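Local coordinates for flagellar protein FlgA (Thermotoga maritima, PDB 3FRN) that probably acts as a periplasmic chaperone for formation of the P-ring of the flagellar basal body, at residues Lys98-Leu103 with Tyr132-Met137; Ile36-Leu41 with Ser73-Ala78. All coordinates share one frame; numbering follows the deposited sequence. Where two conformers were deposited one is given.

Interaction 1 (Lys98-Leu103 with Tyr132-Met137); sequences KTFGTL and YVTLNM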
loop_
_atom_site.group_PDB
_atom_site.type_symbol
_atom_site.label_atom_id
_atom_site.label_comp_id
_atom_site.label_asym_id
_atom_site.label_seq_id
_atom_site.Cartn_x
_atom_site.Cartn_y
_atom_site.Cartn_z
ATOM N N LYS A 98 -0.313 4.613 19.759
ATOM C CA LYS A 98 -0.624 4.340 21.149
ATOM C C LYS A 98 0.657 3.768 21.755
ATOM O O LYS A 98 1.368 3.022 21.094
ATOM C CB LYS A 98 -1.762 3.318 21.234
ATOM C CG LYS A 98 -2.955 3.733 22.103
ATOM C CD LYS A 98 -4.041 2.651 22.177
ATOM C CE LYS A 98 -4.913 2.551 20.911
ATOM N NZ LYS A 98 -4.319 1.727 19.804
ATOM N N THR A 99 0.978 4.146 22.991
ATOM C CA THR A 99 1.998 3.429 23.768
ATOM C C THR A 99 1.455 2.968 25.119
ATOM O O THR A 99 0.598 3.624 25.694
ATOM C CB THR A 99 3.221 4.297 24.045
ATOM O OG1 THR A 99 2.847 5.382 24.893
ATOM C CG2 THR A 99 3.783 4.847 22.757
ATOM N N PHE A 100 1.972 1.846 25.618
ATOM C CA PHE A 100 1.700 1.380 26.972
ATOM C C PHE A 100 3.006 1.054 27.682
ATOM O O PHE A 100 3.976 0.644 27.049
ATOM C CB PHE A 100 0.819 0.131 26.951
ATOM C CG PHE A 100 -0.312 0.210 25.977
ATOM C CD1 PHE A 100 -0.192 -0.352 24.709
ATOM C CD2 PHE A 100 -1.494 0.858 26.317
ATOM C CE1 PHE A 100 -1.236 -0.279 23.801
ATOM C CE2 PHE A 100 -2.544 0.938 25.413
ATOM C CZ PHE A 100 -2.416 0.364 24.156
ATOM N N GLY A 101 3.021 1.230 29.002
ATOM C CA GLY A 101 4.201 0.938 29.818
ATOM C C GLY A 101 4.750 2.132 30.575
ATOM O O GLY A 101 4.016 3.068 30.905
ATOM N N THR A 102 6.050 2.098 30.850
ATOM C CA THR A 102 6.744 3.224 31.469
ATOM C C THR A 102 7.912 3.679 30.605
ATOM O O THR A 102 8.408 2.919 29.772
ATOM C CB THR A 102 7.234 2.890 32.901
ATOM O OG1 THR A 102 7.462 1.479 33.027
ATOM C CG2 THR A 102 6.187 3.300 33.920
ATOM N N LEU A 103 8.335 4.925 30.784
ATOM C CA LEU A 103 9.553 5.395 30.141
ATOM C C LEU A 103 10.734 4.639 30.755
ATOM O O LEU A 103 10.914 4.646 31.976
ATOM C CB LEU A 103 9.715 6.910 30.319
ATOM C CG LEU A 103 11.029 7.539 29.842
ATOM C CD1 LEU A 103 11.104 7.593 28.313
ATOM C CD2 LEU A 103 11.198 8.921 30.439
ATOM N N TYR A 132 9.089 -2.153 30.501
ATOM C CA TYR A 132 8.507 -2.614 29.242
ATOM C C TYR A 132 7.794 -1.463 28.521
ATOM O O TYR A 132 7.113 -0.661 29.163
ATOM C CB TYR A 132 7.505 -3.752 29.524
ATOM C CG TYR A 132 6.142 -3.260 29.992
ATOM C CD1 TYR A 132 5.074 -3.142 29.099
ATOM C CD2 TYR A 132 5.937 -2.872 31.317
ATOM C CE1 TYR A 132 3.835 -2.668 29.519
ATOM C CE2 TYR A 132 4.701 -2.396 31.746
ATOM C CZ TYR A 132 3.652 -2.302 30.846
ATOM O OH TYR A 132 2.424 -1.834 31.266
ATOM N N VAL A 133 7.961 -1.367 27.198
ATOM C CA VAL A 133 7.119 -0.485 26.373
ATOM C C VAL A 133 6.428 -1.250 25.229
ATOM O O VAL A 133 7.084 -1.959 24.471
ATOM C CB VAL A 133 7.925 0.702 25.782
ATOM C CG1 VAL A 133 7.009 1.699 25.081
ATOM C CG2 VAL A 133 8.723 1.405 26.857
ATOM N N THR A 134 5.103 -1.119 25.123
ATOM C CA THR A 134 4.366 -1.552 23.923
ATOM C C THR A 134 4.011 -0.328 23.039
ATOM O O THR A 134 3.410 0.649 23.508
ATOM C CB THR A 134 3.113 -2.377 24.280
ATOM O OG1 THR A 134 3.413 -3.241 25.385
ATOM C CG2 THR A 134 2.622 -3.243 23.084
ATOM N N LEU A 135 4.430 -0.364 21.776
ATOM C CA LEU A 135 4.056 0.675 20.819
ATOM C C LEU A 135 3.104 0.052 19.826
ATOM O O LEU A 135 3.443 -0.957 19.197
ATOM C CB LEU A 135 5.257 1.181 20.027
ATOM C CG LEU A 135 6.627 1.406 20.652
ATOM C CD1 LEU A 135 7.644 1.434 19.532
ATOM C CD2 LEU A 135 6.651 2.707 21.409
ATOM N N ASN A 136 1.919 0.643 19.688
ATOM C CA ASN A 136 1.007 0.256 18.619
ATOM C C ASN A 136 1.347 1.131 17.425
ATOM O O ASN A 136 1.306 2.366 17.503
ATOM C CB ASN A 136 -0.459 0.374 19.048
ATOM C CG ASN A 136 -0.868 -0.711 20.038
ATOM O OD1 ASN A 136 -2.053 -0.992 20.212
ATOM N ND2 ASN A 136 0.113 -1.327 20.685
ATOM N N MET A 137 1.760 0.480 16.342
ATOM C CA MET A 137 2.302 1.195 15.198
ATOM C C MET A 137 1.445 0.992 13.938
ATOM O O MET A 137 1.143 -0.137 13.550
ATOM C CB MET A 137 3.787 0.825 14.985
ATOM C CG MET A 137 4.719 1.281 16.166
ATOM S SD MET A 137 6.506 1.240 15.873
ATOM C CE MET A 137 6.752 2.704 14.900
#
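The carboxamide of N136 comes up to the edge of the F100 ring, its ND2 3.6 Å from CE1 and its plane turned 72° against the ring. T134 meets the same ring edge with its CB, 3.9 Å from F100 CD1, while the CB atoms of K98 and N136 touch at 3.9 Å; these four side chains share one face of the sheet. An alanine in place of N136 takes the amide from the rim of the F100 ring, which would probably be freer to turn. Further along, Y132 CG sits between its own backbone N and carbonyl carbon (chi1 80°), and this brings the ring across to the partner strand, where G101 CA sits over one face in a CH-pi contact, 3.8 Å from the centroid. G101 has to be glycine: a CB would run into Y132 O. On the other face T99 CG2 meets L135 CD2 at 3.8 Å, while T99 OG1 hydrogen-bonds to I36 N. Between the two faces the strands run antiparallel, joined by N136 N to K98 O, F100 N to T134 O and T134 N to F100 O. Strand 132-148 is paired on its far side with strand 121-127, and M137 reaches helix 74-87.

Interaction 2 (Ile36-Leu41 with Ser73-Ala78); sequences ILLPGL and SSLKNA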
loop_
_atom_site.group_PDB
_atom_site.type_symbol
_atom_site.label_atom_id
_atom_site.label_comp_id
_atom_site.label_asym_id
_atom_site.label_seq_id
_atom_site.Cartn_x
_atom_site.Cartn_y
_atom_site.Cartn_z
ATOM N N ILE A 36 4.682 7.603 25.445
ATOM C CA ILE A 36 6.075 7.378 25.830
ATOM C C ILE A 36 6.923 7.638 24.598
ATOM O O ILE A 36 6.845 6.895 23.635
ATOM C CB ILE A 36 6.314 5.911 26.307
ATOM C CG1 ILE A 36 5.355 5.539 27.443
ATOM C CG2 ILE A 36 7.768 5.694 26.736
ATOM C CD1 ILE A 36 5.438 6.452 28.649
ATOM N N LEU A 37 7.731 8.691 24.631
ATOM C CA LEU A 37 8.482 9.112 23.461
ATOM C C LEU A 37 9.872 8.461 23.413
ATOM O O LEU A 37 10.695 8.694 24.293
ATOM C CB LEU A 37 8.607 10.635 23.489
ATOM C CG LEU A 37 7.652 11.569 22.741
ATOM C CD1 LEU A 37 6.242 11.064 22.622
ATOM C CD2 LEU A 37 7.685 12.932 23.409
ATOM N N LEU A 38 10.129 7.627 22.402
ATOM C CA LEU A 38 11.404 6.889 22.323
ATOM C C LEU A 38 12.260 7.397 21.179
ATOM O O LEU A 38 11.735 7.840 20.152
ATOM C CB LEU A 38 11.147 5.369 22.200
ATOM C CG LEU A 38 10.470 4.639 23.360
ATOM C CD1 LEU A 38 10.115 3.220 22.959
ATOM C CD2 LEU A 38 11.351 4.598 24.626
ATOM N N PRO A 39 13.597 7.358 21.345
ATOM C CA PRO A 39 14.393 8.100 20.398
ATOM C C PRO A 39 14.278 7.537 18.978
ATOM O O PRO A 39 14.249 6.319 18.792
ATOM C CB PRO A 39 15.826 7.921 20.927
ATOM C CG PRO A 39 15.764 6.629 21.699
ATOM C CD PRO A 39 14.427 6.648 22.332
ATOM N N GLY A 40 14.215 8.436 18.001
ATOM C CA GLY A 40 14.282 8.064 16.587
ATOM C C GLY A 40 13.000 7.546 15.964
ATOM O O GLY A 40 13.003 7.154 14.799
ATOM N N LEU A 41 11.909 7.534 16.733
ATOM C CA LEU A 41 10.611 7.053 16.258
ATOM C C LEU A 41 9.641 8.201 15.975
ATOM O O LEU A 41 9.726 9.267 16.592
ATOM C CB LEU A 41 9.974 6.100 17.271
ATOM C CG LEU A 41 10.694 4.796 17.618
ATOM C CD1 LEU A 41 9.933 4.016 18.678
ATOM C CD2 LEU A 41 10.891 3.933 16.395
ATOM N N SER A 73 19.523 6.239 15.715
ATOM C CA SER A 73 18.492 5.546 14.944
ATOM C C SER A 73 18.515 4.034 15.117
ATOM O O SER A 73 17.907 3.312 14.331
ATOM C CB SER A 73 18.605 5.914 13.465
ATOM O OG SER A 73 19.886 5.571 12.968
ATOM N N SER A 74 19.189 3.564 16.161
ATOM C CA SER A 74 19.424 2.143 16.346
ATOM C C SER A 74 18.184 1.393 16.809
ATOM O O SER A 74 17.907 0.289 16.341
ATOM C CB SER A 74 20.565 1.927 17.340
ATOM O OG SER A 74 20.242 2.515 18.587
ATOM N N LEU A 75 17.450 1.977 17.746
ATOM C CA LEU A 75 16.214 1.365 18.210
ATOM C C LEU A 75 15.214 1.273 17.040
ATOM O O LEU A 75 14.685 0.198 16.752
ATOM C CB LEU A 75 15.623 2.162 19.375
ATOM C CG LEU A 75 14.176 1.800 19.726
ATOM C CD1 LEU A 75 14.101 0.372 20.251
ATOM C CD2 LEU A 75 13.600 2.778 20.732
ATOM N N LYS A 76 14.967 2.409 16.392
ATOM C CA LYS A 76 14.150 2.508 15.181
ATOM C C LYS A 76 14.487 1.423 14.163
ATOM O O LYS A 76 13.606 0.685 13.730
ATOM C CB LYS A 76 14.366 3.875 14.524
ATOM C CG LYS A 76 13.542 4.082 13.273
ATOM C CD LYS A 76 14.384 4.659 12.155
ATOM C CE LYS A 76 13.597 4.704 10.868
ATOM N NZ LYS A 76 14.234 5.653 9.924
ATOM N N ASN A 77 15.765 1.346 13.790
ATOM C CA ASN A 77 16.255 0.333 12.861
ATOM C C ASN A 77 15.881 -1.071 13.318
ATOM O O ASN A 77 15.374 -1.865 12.532
ATOM C CB ASN A 77 17.777 0.426 12.690
ATOM C CG ASN A 77 18.213 1.531 11.733
ATOM O OD1 ASN A 77 19.351 1.535 11.270
ATOM N ND2 ASN A 77 17.322 2.467 11.436
ATOM N N ALA A 78 16.117 -1.366 14.593
ATOM C CA ALA A 78 15.868 -2.704 15.122
ATOM C C ALA A 78 14.369 -3.006 15.204
ATOM O O ALA A 78 13.938 -4.147 15.014
ATOM C CB ALA A 78 16.540 -2.878 16.478
HETATM O O HOH W 1 15.823 4.997 17.285
#
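L75 turns one methyl, CD2, into the bend of 36-41, where it lies 3.9 Å from L38 CB and more loosely against P39 CD and L41 CD1. Its CG stands opposite the backbone N (chi1 167°), which carries the branch out from the helix towards the turn. Next comes K76, which works through its backbone and the root of its side chain. Its N donates to a water 2.9 Å away, and that water in turn donates to P39 O over a distance short enough to be doubtful in detail. Because this amide belongs to the first turn of the helix, the water supplies an acceptor where no preceding helix carbonyl can. K76 CG rests 3.5 Å from G40 O, and K76 CA lies 3.8 Å from L41 CD2, the leucine and lysine chains running past one another in opposite senses. The rest of the lysine chain heads off from the turn, and K76 makes a cation-pi contact with F80. At N77 the backbone N bonds to S73 O, closing the first helical turn. Opposite stands a type II beta turn, L38 to L41, with G40 taking its positive phi, packed on the start of what is probably the long helix of a HotDog-like domain.

Interaction 1 is a strand pair within the sheet of the HotDog-like region, held by regular backbone hydrogen bonds; the face with F100 and Y132 is exposed at those two residues, though N136 beside them is buried, and the face with T99 and L135 is buried. Interaction 2 is more buried and smaller in area, joining a turn of the N-terminal region to the start of helix 74-87 through leucine methyls, the base of the K76 side chain and one bridging water. The two contacts, with centres about 12 Å apart, meet on the buried side of the sheet, where L135 packs against both L38 and L41. Segment 36-41 therefore lies against both the sheet and the helix, linking the two contacts.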